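Local coordinates for circadian clock oscillator protein KaiA (Nostoc sp., PDB 1R5Q), which probably stimulates the autophosphorylation of its partner KaiC and so helps drive the cyanobacterial circadian oscillator, acting as a homodimer through this C-terminal domain, at residues Leu10-Leu14 with Ala42-Ile48; Asp17-Ile21 with Lys35-Phe39; Ile61-Ser65 with Leu78-Arg82. All blocks are in the same frame, centred on the assembly; numbering follows the deposited sequence.

In the fold
Four helices, 8-24, 33-45, 50-67 and 82-100, make up this all-helical bundle domain. The first two are held together by interactions 1 and 2. From the N terminus, interaction 1 opens at 10-14 and closes only at 42-48, where helix 33-45 ends. Interaction 2 opens and closes within that span, joining 17-21 to 35-39, and the two contacts touch where L14 O meets F39. Interaction 3 follows in series. It joins 61-65 on helix 50-67 to 78-82 at the approach to helix 82-100. A salt bridge from R19 to E63 links interactions 2 and 3. Interactions 1 and 3 lie on opposite sides of the centre.

Interaction 1. Residues Leu10-Leu14 with Ala42-Ile48; sequences LLQQL and AVFCANI
A Schellman motif ends helix 33-45, and its apolar side chains pack on L10 and L14 near the start of helix 8-24. N47 has a positive phi of 58°. I48 N bonds back to V43 O at 3.2 Å, with a weak bond from N47 N to F44 O. This reversal carries I48 round to the side of A42 and A46, which point toward the first helix, while V43 stands to one side. The contact is apolar throughout, with no hydrogen bond between the segments.

L14 is the central residue on its side. Its two methyls divide the work. CD2 lies 3.8 Å from A42 CB, while CD1 approaches V43 CG1 at 4.1 Å. The side chains of L14 and I48 also reach toward each other tip to tip, though their modelled separation is too short to be trusted. One turn earlier, the CG of L10 stands opposite its own backbone N (chi1 172°), and this sends CD2 to A46 CB at 3.6 Å. The same L10 methyl lies 4.3 Å from I48 CD1. L11 adds a looser touch, its CD2 4.4 Å from I48 CD1.

The 42-48 segment also meets a third helix, 82-100. V43 rests on L92 there, and the F44 ring packs edge-to-face with Y96. The end of helix 33-45 thus lies between helix 8-24 and helix 82-100.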
ATOM      1  N   LEU A  10     -13.445  -0.956  -3.605  1.00 40.39           N
ATOM      2  CA  LEU A  10     -12.349  -0.073  -3.228  1.00 39.14           C
ATOM      3  C   LEU A  10     -11.095  -0.837  -2.818  1.00 38.97           C
ATOM      4  O   LEU A  10      -9.985  -0.463  -3.206  1.00 38.94           O
ATOM      5  CB  LEU A  10     -12.771   0.859  -2.091  1.00 37.82           C
ATOM      6  CG  LEU A  10     -11.630   1.684  -1.498  1.00 36.52           C
ATOM      7  CD1 LEU A  10     -10.993   2.572  -2.574  1.00 36.29           C
ATOM      8  CD2 LEU A  10     -12.183   2.518  -0.342  1.00 37.19           C
ATOM      9  N   LEU A  11     -11.265  -1.900  -2.037  1.00 38.77           N
ATOM     10  CA  LEU A  11     -10.114  -2.675  -1.585  1.00 38.84           C
ATOM     11  C   LEU A  11      -9.301  -3.258  -2.744  1.00 39.27           C
ATOM     12  O   LEU A  11      -8.084  -3.448  -2.613  1.00 36.96           O
ATOM     13  CB  LEU A  11     -10.544  -3.797  -0.630  1.00 38.47           C
ATOM     14  CG  LEU A  11     -11.120  -3.385   0.741  1.00 40.65           C
ATOM     15  CD1 LEU A  11     -11.347  -4.632   1.619  1.00 39.97           C
ATOM     16  CD2 LEU A  11     -10.155  -2.430   1.443  1.00 39.35           C
ATOM     17  N   GLN A  12      -9.962  -3.554  -3.868  1.00 38.72           N
ATOM     18  CA  GLN A  12      -9.251  -4.095  -5.032  1.00 38.78           C
ATOM     19  C   GLN A  12      -8.519  -2.972  -5.757  1.00 38.50           C
ATOM     20  O   GLN A  12      -7.404  -3.164  -6.269  1.00 38.00           O
ATOM     21  CB  GLN A  12     -10.212  -4.818  -5.995  1.00 42.03           C
ATOM     22  CG  GLN A  12     -10.549  -6.247  -5.564  1.00 44.73           C
ATOM     23  CD  GLN A  12      -9.302  -7.093  -5.275  1.00 48.31           C
ATOM     24  OE1 GLN A  12      -9.118  -7.603  -4.157  1.00 50.54           O
ATOM     25  NE2 GLN A  12      -8.442  -7.242  -6.277  1.00 49.59           N
ATOM     26  N   GLN A  13      -9.137  -1.796  -5.801  1.00 36.91           N
ATOM     27  CA  GLN A  13      -8.500  -0.644  -6.429  1.00 38.44           C
ATOM     28  C   GLN A  13      -7.244  -0.280  -5.609  1.00 37.89           C
ATOM     29  O   GLN A  13      -6.183   0.009  -6.167  1.00 36.59           O
ATOM     30  CB  GLN A  13      -9.461   0.551  -6.474  1.00 41.06           C
ATOM     31  CG  GLN A  13     -10.647   0.369  -7.443  1.00 48.31           C
ATOM     32  CD  GLN A  13     -11.621   1.552  -7.456  1.00 50.82           C
ATOM     33  OE1 GLN A  13     -12.539   1.602  -8.280  1.00 53.32           O
ATOM     34  NE2 GLN A  13     -11.429   2.500  -6.535  1.00 53.13           N
ATOM     35  N   LEU A  14      -7.374  -0.291  -4.281  1.00 35.89           N
ATOM     36  CA  LEU A  14      -6.244   0.030  -3.414  1.00 35.78           C
ATOM     37  C   LEU A  14      -5.113  -0.971  -3.598  1.00 35.06           C
ATOM     38  O   LEU A  14      -3.949  -0.591  -3.626  1.00 35.33           O
ATOM     39  CB  LEU A  14      -6.693   0.064  -1.948  1.00 35.33           C
ATOM     40  CG  LEU A  14      -7.594   1.259  -1.649  1.00 34.97           C
ATOM     41  CD1 LEU A  14      -8.170   1.136  -0.239  1.00 34.40           C
ATOM     42  CD2 LEU A  14      -6.799   2.538  -1.814  1.00 36.59           C
ATOM     43  N   ALA A  42      -6.445   8.002   0.306  1.00 34.26           N
ATOM     44  CA  ALA A  42      -7.576   7.106   0.115  1.00 33.87           C
ATOM     45  C   ALA A  42      -7.809   6.176   1.297  1.00 33.39           C
ATOM     46  O   ALA A  42      -8.953   5.990   1.702  1.00 31.94           O
ATOM     47  CB  ALA A  42      -7.402   6.282  -1.174  1.00 34.26           C
ATOM     48  N   VAL A  43      -6.746   5.569   1.845  1.00 31.53           N
ATOM     49  CA  VAL A  43      -6.914   4.658   2.981  1.00 29.32           C
ATOM     50  C   VAL A  43      -7.299   5.473   4.213  1.00 30.36           C
ATOM     51  O   VAL A  43      -8.009   4.988   5.095  1.00 29.26           O
ATOM     52  CB  VAL A  43      -5.615   3.818   3.284  1.00 31.77           C
ATOM     53  CG1 VAL A  43      -5.258   2.952   2.084  1.00 32.39           C
ATOM     54  CG2 VAL A  43      -4.460   4.722   3.594  1.00 31.36           C
ATOM     55  N   PHE A  44      -6.814   6.713   4.243  1.00 29.49           N
ATOM     56  CA  PHE A  44      -7.082   7.680   5.305  1.00 30.45           C
ATOM     57  C   PHE A  44      -8.579   8.037   5.244  1.00 31.77           C
ATOM     58  O   PHE A  44      -9.291   7.923   6.228  1.00 31.87           O
ATOM     59  CB  PHE A  44      -6.237   8.920   5.044  1.00 29.23           C
ATOM     60  CG  PHE A  44      -6.425  10.038   6.039  1.00 33.11           C
ATOM     61  CD1 PHE A  44      -6.210   9.834   7.398  1.00 33.48           C
ATOM     62  CD2 PHE A  44      -6.742  11.317   5.598  1.00 33.76           C
ATOM     63  CE1 PHE A  44      -6.301  10.887   8.303  1.00 35.03           C
ATOM     64  CE2 PHE A  44      -6.835  12.377   6.488  1.00 35.21           C
ATOM     65  CZ  PHE A  44      -6.611  12.164   7.850  1.00 35.58           C
ATOM     66  N   CYS A  45      -9.048   8.459   4.074  1.00 31.74           N
ATOM     67  CA  CYS A  45     -10.464   8.817   3.922  1.00 34.40           C
ATOM     68  C   CYS A  45     -11.456   7.667   4.124  1.00 34.80           C
ATOM     69  O   CYS A  45     -12.567   7.901   4.593  1.00 37.03           O
ATOM     70  CB  CYS A  45     -10.693   9.432   2.549  1.00 35.45           C
ATOM     71  SG  CYS A  45      -9.927  11.018   2.442  1.00 38.55           S
ATOM     72  N   ALA A  46     -11.071   6.436   3.778  1.00 32.54           N
ATOM     73  CA  ALA A  46     -11.963   5.286   3.945  1.00 31.43           C
ATOM     74  C   ALA A  46     -11.867   4.570   5.298  1.00 31.22           C
ATOM     75  O   ALA A  46     -12.531   3.558   5.501  1.00 31.68           O
ATOM     76  CB  ALA A  46     -11.748   4.278   2.810  1.00 29.83           C
ATOM     77  N   ASN A  47     -11.035   5.085   6.206  1.00 32.65           N
ATOM     78  CA  ASN A  47     -10.876   4.527   7.557  1.00 31.39           C
ATOM     79  C   ASN A  47     -10.435   3.075   7.537  1.00 31.13           C
ATOM     80  O   ASN A  47     -10.802   2.287   8.403  1.00 31.25           O
ATOM     81  CB  ASN A  47     -12.196   4.620   8.334  1.00 32.94           C
ATOM     82  CG  ASN A  47     -11.993   4.515   9.838  1.00 33.54           C
ATOM     83  OD1 ASN A  47     -12.856   4.027  10.575  1.00 33.40           O
ATOM     84  ND2 ASN A  47     -10.853   4.981  10.293  1.00 32.41           N
ATOM     85  N   ILE A  48      -9.649   2.716   6.537  1.00 31.88           N
ATOM     86  CA  ILE A  48      -9.174   1.349   6.403  1.00 32.16           C
ATOM     87  C   ILE A  48      -8.162   1.047   7.505  1.00 32.17           C
ATOM     88  O   ILE A  48      -7.234   1.814   7.704  1.00 31.92           O
ATOM     89  CB  ILE A  48      -8.525   1.160   5.027  1.00 32.57           C
ATOM     90  CG1 ILE A  48      -9.629   1.209   3.958  1.00 35.01           C
ATOM     91  CG2 ILE A  48      -7.748  -0.168   4.991  1.00 32.49           C
ATOM     92  CD1 ILE A  48      -9.148   1.723   2.655  1.00 35.53           C
TER

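Interaction 2. Residues Asp17-Ile21 with Lys35-Phe39; sequences DYRQI and KIDKF
I21 and F39 meet at about a right angle, with the I21 CD1 methyl 3.6 Å from F39 CB. That methyl also lies 3.8 Å from K35 O, so it sits against one turn of the opposing helix. The other branch of I21 has its own partner. CG2 is opposite the backbone N and reaches I36 CG1 at 3.9 Å, the two side chains again crossing nearly square.

K35 runs past I21 in the opposing direction, CB to CG1. Its extended chain carries the NZ to 4.0 Å from Q20 O, too far for a hydrogen bond.

The two helices run antiparallel, at 152° with axes 10.0 Å apart, as neighbours in a helical bundle. F39 reaches across with its CG opposite the backbone N (chi1 175°). Y18 CD1 lies over one face of the F39 ring, 3.8 Å above its plane and toward the rim. The ring planes are at 48°, neither stacked nor edge-to-face. D17 CB comes to the edge of the F39 ring. Without its ring, as with an alanine here, the F39 position would probably leave a gap beside Y18 CD1, and I21 CD1 would keep only CB of that side chain to pack on.

The Y18 hydroxyl is hydrogen-bonded to H57 ND1, and the side chain also touches helix 50-67 and helix 82-100.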
ATOM      1  N   ASP A  17      -3.405  -0.102  -6.723  1.00 38.68           N
ATOM      2  CA  ASP A  17      -2.580   1.094  -6.541  1.00 37.02           C
ATOM      3  C   ASP A  17      -1.270   0.793  -5.802  1.00 37.03           C
ATOM      4  O   ASP A  17      -0.206   1.327  -6.161  1.00 36.45           O
ATOM      5  CB  ASP A  17      -3.365   2.155  -5.762  1.00 39.18           C
ATOM      6  CG  ASP A  17      -4.581   2.697  -6.542  1.00 41.05           C
ATOM      7  OD1 ASP A  17      -5.430   3.349  -5.912  1.00 41.61           O
ATOM      8  OD2 ASP A  17      -4.683   2.488  -7.772  1.00 41.82           O
ATOM      9  N   TYR A  18      -1.367  -0.053  -4.776  1.00 34.58           N
ATOM     10  CA  TYR A  18      -0.226  -0.431  -3.951  1.00 35.22           C
ATOM     11  C   TYR A  18       0.745  -1.255  -4.783  1.00 35.56           C
ATOM     12  O   TYR A  18       1.956  -1.143  -4.609  1.00 35.24           O
ATOM     13  CB  TYR A  18      -0.677  -1.252  -2.732  1.00 34.58           C
ATOM     14  CG  TYR A  18       0.399  -1.413  -1.665  1.00 33.96           C
ATOM     15  CD1 TYR A  18       0.750  -0.346  -0.839  1.00 34.08           C
ATOM     16  CD2 TYR A  18       1.101  -2.616  -1.520  1.00 32.67           C
ATOM     17  CE1 TYR A  18       1.787  -0.469   0.115  1.00 33.83           C
ATOM     18  CE2 TYR A  18       2.134  -2.748  -0.585  1.00 32.42           C
ATOM     19  CZ  TYR A  18       2.465  -1.663   0.234  1.00 31.55           C
ATOM     20  OH  TYR A  18       3.454  -1.781   1.173  1.00 33.22           O
ATOM     21  N   ARG A  19       0.211  -2.084  -5.680  1.00 36.62           N
ATOM     22  CA  ARG A  19       1.061  -2.906  -6.550  1.00 38.14           C
ATOM     23  C   ARG A  19       1.966  -1.963  -7.354  1.00 38.01           C
ATOM     24  O   ARG A  19       3.176  -2.165  -7.437  1.00 40.01           O
ATOM     25  CB  ARG A  19       0.211  -3.751  -7.514  1.00 39.93           C
ATOM     26  CG  ARG A  19       1.053  -4.508  -8.549  1.00 41.67           C
ATOM     27  CD  ARG A  19       0.206  -5.226  -9.594  1.00 45.66           C
ATOM     28  NE  ARG A  19      -0.538  -6.347  -9.028  1.00 46.56           N
ATOM     29  CZ  ARG A  19      -1.860  -6.353  -8.881  1.00 48.58           C
ATOM     30  NH1 ARG A  19      -2.574  -5.293  -9.265  1.00 48.77           N
ATOM     31  NH2 ARG A  19      -2.469  -7.412  -8.349  1.00 48.02           N
ATOM     32  N   GLN A  20       1.371  -0.934  -7.945  1.00 38.36           N
ATOM     33  CA  GLN A  20       2.139   0.037  -8.719  1.00 39.08           C
ATOM     34  C   GLN A  20       3.178   0.786  -7.854  1.00 38.76           C
ATOM     35  O   GLN A  20       4.242   1.165  -8.353  1.00 37.55           O
ATOM     36  CB  GLN A  20       1.193   1.025  -9.417  1.00 41.92           C
ATOM     37  CG  GLN A  20       0.378   0.413 -10.595  1.00 45.11           C
ATOM     38  CD  GLN A  20       1.241  -0.414 -11.571  1.00 49.08           C
ATOM     39  OE1 GLN A  20       2.305   0.033 -12.024  1.00 49.94           O
ATOM     40  NE2 GLN A  20       0.778  -1.630 -11.897  1.00 49.45           N
ATOM     41  N   ILE A  21       2.888   0.998  -6.565  1.00 36.80           N
ATOM     42  CA  ILE A  21       3.855   1.672  -5.684  1.00 34.13           C
ATOM     43  C   ILE A  21       5.036   0.721  -5.460  1.00 33.71           C
ATOM     44  O   ILE A  21       6.207   1.118  -5.549  1.00 33.69           O
ATOM     45  CB  ILE A  21       3.221   2.047  -4.297  1.00 36.15           C
ATOM     46  CG1 ILE A  21       2.226   3.198  -4.480  1.00 33.75           C
ATOM     47  CG2 ILE A  21       4.337   2.438  -3.273  1.00 33.82           C
ATOM     48  CD1 ILE A  21       1.262   3.399  -3.301  1.00 35.87           C
ATOM     49  N   LYS A  35       1.989   8.900  -6.184  1.00 47.17           N
ATOM     50  CA  LYS A  35       1.274   7.636  -6.081  1.00 45.64           C
ATOM     51  C   LYS A  35       1.065   7.308  -4.608  1.00 43.65           C
ATOM     52  O   LYS A  35      -0.006   6.857  -4.209  1.00 42.27           O
ATOM     53  CB  LYS A  35       2.068   6.500  -6.723  1.00 46.95           C
ATOM     54  CG  LYS A  35       2.095   6.503  -8.242  1.00 49.12           C
ATOM     55  CD  LYS A  35       2.914   5.315  -8.770  1.00 51.12           C
ATOM     56  CE  LYS A  35       3.013   5.351 -10.294  1.00 53.19           C
ATOM     57  NZ  LYS A  35       3.956   4.331 -10.821  1.00 55.11           N
ATOM     58  N   ILE A  36       2.098   7.541  -3.808  1.00 41.83           N
ATOM     59  CA  ILE A  36       2.043   7.260  -2.380  1.00 41.12           C
ATOM     60  C   ILE A  36       1.111   8.232  -1.673  1.00 41.65           C
ATOM     61  O   ILE A  36       0.325   7.834  -0.826  1.00 39.77           O
ATOM     62  CB  ILE A  36       3.455   7.341  -1.729  1.00 39.51           C
ATOM     63  CG1 ILE A  36       4.292   6.121  -2.145  1.00 38.64           C
ATOM     64  CG2 ILE A  36       3.338   7.383  -0.209  1.00 38.69           C
ATOM     65  CD1 ILE A  36       5.741   6.204  -1.702  1.00 36.17           C
ATOM     66  N   ASP A  37       1.200   9.507  -2.028  1.00 42.66           N
ATOM     67  CA  ASP A  37       0.355  10.510  -1.398  1.00 43.91           C
ATOM     68  C   ASP A  37      -1.117  10.219  -1.664  1.00 43.34           C
ATOM     69  O   ASP A  37      -1.949  10.354  -0.774  1.00 43.12           O
ATOM     70  CB  ASP A  37       0.727  11.913  -1.891  1.00 46.37           C
ATOM     71  CG  ASP A  37       1.985  12.457  -1.216  1.00 50.16           C
ATOM     72  OD1 ASP A  37       2.190  12.188  -0.005  1.00 51.97           O
ATOM     73  OD2 ASP A  37       2.762  13.172  -1.887  1.00 51.21           O
ATOM     74  N   LYS A  38      -1.429   9.786  -2.879  1.00 42.59           N
ATOM     75  CA  LYS A  38      -2.809   9.474  -3.246  1.00 42.78           C
ATOM     76  C   LYS A  38      -3.335   8.224  -2.546  1.00 40.41           C
ATOM     77  O   LYS A  38      -4.498   8.183  -2.134  1.00 38.44           O
ATOM     78  CB  LYS A  38      -2.932   9.296  -4.762  1.00 45.69           C
ATOM     79  CG  LYS A  38      -2.785  10.583  -5.552  1.00 50.14           C
ATOM     80  CD  LYS A  38      -3.071  10.350  -7.045  1.00 53.42           C
ATOM     81  CE  LYS A  38      -4.472   9.772  -7.275  1.00 55.57           C
ATOM     82  NZ  LYS A  38      -4.792   9.597  -8.736  1.00 57.96           N
ATOM     83  N   PHE A  39      -2.484   7.202  -2.439  1.00 37.40           N
ATOM     84  CA  PHE A  39      -2.835   5.954  -1.771  1.00 35.81           C
ATOM     85  C   PHE A  39      -3.109   6.260  -0.294  1.00 34.71           C
ATOM     86  O   PHE A  39      -4.078   5.772   0.290  1.00 33.82           O
ATOM     87  CB  PHE A  39      -1.675   4.929  -1.881  1.00 34.77           C
ATOM     88  CG  PHE A  39      -1.914   3.637  -1.106  1.00 32.47           C
ATOM     89  CD1 PHE A  39      -2.696   2.620  -1.643  1.00 30.29           C
ATOM     90  CD2 PHE A  39      -1.390   3.463   0.176  1.00 31.90           C
ATOM     91  CE1 PHE A  39      -2.956   1.469  -0.932  1.00 29.79           C
ATOM     92  CE2 PHE A  39      -1.649   2.299   0.906  1.00 30.40           C
ATOM     93  CZ  PHE A  39      -2.430   1.306   0.357  1.00 31.39           C
TER

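Interaction 3. Residues Ile61-Ser65 with Leu78-Arg82; sequences IDEFS and LMDYR
L78 leads from the connection before helix 82-100 onto helix 50-67. Its CB starts beside I61, 3.9 Å from CG2. The CG lies opposite the carbonyl carbon of its own residue (chi1 -57°), and from there CD1 goes deepest. This methyl is 3.4 Å from I61 O and 3.5 Å from F64 CB. It also lies 3.6 Å from I61 CG2 and near S65 N, and it meets the F64 ring at its edge. I61 and L78 slide past each other in opposing directions.

The far end of I61 turns to Y81, with CD1 3.7 Å from Y81 CD1. The edge of F64 points toward the face of Y81 in an offset edge-to-face pair, centroids 6.0 Å apart and planes at 65°. On helix 50-67, S65 OG donates to D62 O at 2.9 Å, tilted 28° from the carbonyl plane.

F64 and Y81 both also rest on L22 of helix 8-24. The arrangement is apolar packing of an interhelical connection: the chain leading into the last helix of the bundle is fastened to the helix before it.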
ATOM      1  N   ILE A  61       3.140  -9.483  -2.410  1.00 38.92           N
ATOM      2  CA  ILE A  61       4.458 -10.102  -2.325  1.00 40.23           C
ATOM      3  C   ILE A  61       4.322 -11.551  -2.822  1.00 40.85           C
ATOM      4  O   ILE A  61       5.191 -12.042  -3.546  1.00 38.78           O
ATOM      5  CB  ILE A  61       5.015 -10.090  -0.879  1.00 40.33           C
ATOM      6  CG1 ILE A  61       5.373  -8.663  -0.454  1.00 41.76           C
ATOM      7  CG2 ILE A  61       6.248 -10.967  -0.770  1.00 42.69           C
ATOM      8  CD1 ILE A  61       6.303  -7.916  -1.383  1.00 40.28           C
ATOM      9  N   ASP A  62       3.222 -12.218  -2.458  1.00 40.75           N
ATOM     10  CA  ASP A  62       3.009 -13.602  -2.900  1.00 41.87           C
ATOM     11  C   ASP A  62       2.872 -13.676  -4.414  1.00 41.43           C
ATOM     12  O   ASP A  62       3.461 -14.561  -5.049  1.00 39.97           O
ATOM     13  CB  ASP A  62       1.769 -14.218  -2.246  1.00 44.02           C
ATOM     14  CG  ASP A  62       2.038 -14.719  -0.835  1.00 47.05           C
ATOM     15  OD1 ASP A  62       3.227 -14.843  -0.468  1.00 48.21           O
ATOM     16  OD2 ASP A  62       1.060 -14.994  -0.094  1.00 49.44           O
ATOM     17  N   GLU A  63       2.084 -12.755  -4.975  1.00 40.80           N
ATOM     18  CA  GLU A  63       1.878 -12.670  -6.417  1.00 41.72           C
ATOM     19  C   GLU A  63       3.219 -12.456  -7.113  1.00 41.72           C
ATOM     20  O   GLU A  63       3.540 -13.158  -8.072  1.00 40.01           O
ATOM     21  CB  GLU A  63       0.925 -11.517  -6.757  1.00 42.38           C
ATOM     22  CG  GLU A  63      -0.540 -11.862  -6.533  1.00 46.39           C
ATOM     23  CD  GLU A  63      -1.480 -10.662  -6.613  1.00 49.00           C
ATOM     24  OE1 GLU A  63      -1.236  -9.738  -7.433  1.00 47.68           O
ATOM     25  OE2 GLU A  63      -2.479 -10.666  -5.852  1.00 50.69           O
ATOM     26  N   PHE A  64       3.998 -11.489  -6.621  1.00 40.72           N
ATOM     27  CA  PHE A  64       5.311 -11.195  -7.190  1.00 40.58           C
ATOM     28  C   PHE A  64       6.250 -12.404  -7.189  1.00 41.65           C
ATOM     29  O   PHE A  64       6.915 -12.685  -8.207  1.00 40.18           O
ATOM     30  CB  PHE A  64       6.005 -10.081  -6.413  1.00 39.80           C
ATOM     31  CG  PHE A  64       5.391  -8.727  -6.586  1.00 39.61           C
ATOM     32  CD1 PHE A  64       5.954  -7.625  -5.939  1.00 39.62           C
ATOM     33  CD2 PHE A  64       4.259  -8.537  -7.381  1.00 39.24           C
ATOM     34  CE1 PHE A  64       5.395  -6.349  -6.082  1.00 40.18           C
ATOM     35  CE2 PHE A  64       3.688  -7.262  -7.535  1.00 39.28           C
ATOM     36  CZ  PHE A  64       4.262  -6.165  -6.881  1.00 39.63           C
ATOM     37  N   SER A  65       6.317 -13.101  -6.051  1.00 41.07           N
ATOM     38  CA  SER A  65       7.207 -14.250  -5.912  1.00 44.39           C
ATOM     39  C   SER A  65       6.837 -15.326  -6.921  1.00 46.21           C
ATOM     40  O   SER A  65       7.703 -16.041  -7.428  1.00 45.84           O
ATOM     41  CB  SER A  65       7.174 -14.803  -4.474  1.00 45.29           C
ATOM     42  OG  SER A  65       6.020 -15.580  -4.222  1.00 48.62           O
ATOM     43  N   LEU A  78      11.474 -11.397  -0.881  1.00 40.22           N
ATOM     44  CA  LEU A  78      11.194  -9.980  -1.233  1.00 39.85           C
ATOM     45  C   LEU A  78      11.178  -9.079   0.016  1.00 39.91           C
ATOM     46  O   LEU A  78      10.381  -8.139   0.101  1.00 38.00           O
ATOM     47  CB  LEU A  78       9.846  -9.903  -1.947  1.00 42.18           C
ATOM     48  CG  LEU A  78       9.700 -10.758  -3.207  1.00 42.53           C
ATOM     49  CD1 LEU A  78       8.268 -10.623  -3.746  1.00 45.77           C
ATOM     50  CD2 LEU A  78      10.700 -10.305  -4.236  1.00 43.34           C
ATOM     51  N   MET A  79      12.071  -9.366   0.965  1.00 38.61           N
ATOM     52  CA  MET A  79      12.141  -8.613   2.211  1.00 39.55           C
ATOM     53  C   MET A  79      12.498  -7.142   2.051  1.00 38.76           C
ATOM     54  O   MET A  79      12.203  -6.329   2.939  1.00 37.35           O
ATOM     55  CB  MET A  79      13.103  -9.295   3.185  1.00 41.58           C
ATOM     56  CG  MET A  79      12.678 -10.713   3.530  1.00 46.96           C
ATOM     57  SD  MET A  79      13.599 -11.492   4.875  1.00 54.13           S
ATOM     58  CE  MET A  79      15.134 -11.915   4.047  1.00 52.35           C
ATOM     59  N   ASP A  80      13.113  -6.779   0.927  1.00 37.79           N
ATOM     60  CA  ASP A  80      13.455  -5.375   0.710  1.00 37.11           C
ATOM     61  C   ASP A  80      12.186  -4.526   0.593  1.00 34.72           C
ATOM     62  O   ASP A  80      12.210  -3.337   0.867  1.00 33.65           O
ATOM     63  CB  ASP A  80      14.324  -5.184  -0.548  1.00 39.20           C
ATOM     64  CG  ASP A  80      15.757  -5.669  -0.355  1.00 41.72           C
ATOM     65  OD1 ASP A  80      16.273  -5.591   0.788  1.00 40.66           O
ATOM     66  OD2 ASP A  80      16.369  -6.115  -1.360  1.00 42.41           O
ATOM     67  N   TYR A  81      11.077  -5.129   0.174  1.00 34.20           N
ATOM     68  CA  TYR A  81       9.834  -4.372   0.071  1.00 32.30           C
ATOM     69  C   TYR A  81       9.296  -3.972   1.462  1.00 32.33           C
ATOM     70  O   TYR A  81       8.313  -3.243   1.554  1.00 32.71           O
ATOM     71  CB  TYR A  81       8.782  -5.155  -0.744  1.00 33.17           C
ATOM     72  CG  TYR A  81       9.012  -5.061  -2.246  1.00 32.78           C
ATOM     73  CD1 TYR A  81       9.159  -6.217  -3.038  1.00 33.42           C
ATOM     74  CD2 TYR A  81       9.128  -3.816  -2.868  1.00 33.28           C
ATOM     75  CE1 TYR A  81       9.418  -6.119  -4.422  1.00 33.64           C
ATOM     76  CE2 TYR A  81       9.388  -3.705  -4.242  1.00 33.20           C
ATOM     77  CZ  TYR A  81       9.531  -4.855  -5.012  1.00 34.73           C
ATOM     78  OH  TYR A  81       9.756  -4.720  -6.373  1.00 35.17           O
ATOM     79  N   ARG A  82       9.935  -4.433   2.539  1.00 31.19           N
ATOM     80  CA  ARG A  82       9.509  -4.020   3.877  1.00 31.20           C
ATOM     81  C   ARG A  82       9.797  -2.523   4.039  1.00 31.32           C
ATOM     82  O   ARG A  82       9.187  -1.843   4.877  1.00 29.96           O
ATOM     83  CB  ARG A  82      10.238  -4.812   4.952  1.00 30.36           C
ATOM     84  CG  ARG A  82       9.817  -6.270   4.980  1.00 33.46           C
ATOM     85  CD  ARG A  82      10.564  -7.028   6.041  1.00 34.74           C
ATOM     86  NE  ARG A  82      10.285  -8.460   5.993  1.00 39.05           N
ATOM     87  CZ  ARG A  82      10.991  -9.370   6.657  1.00 41.16           C
ATOM     88  NH1 ARG A  82      12.017  -8.995   7.412  1.00 39.98           N
ATOM     89  NH2 ARG A  82      10.662 -10.653   6.576  1.00 43.28           N
TER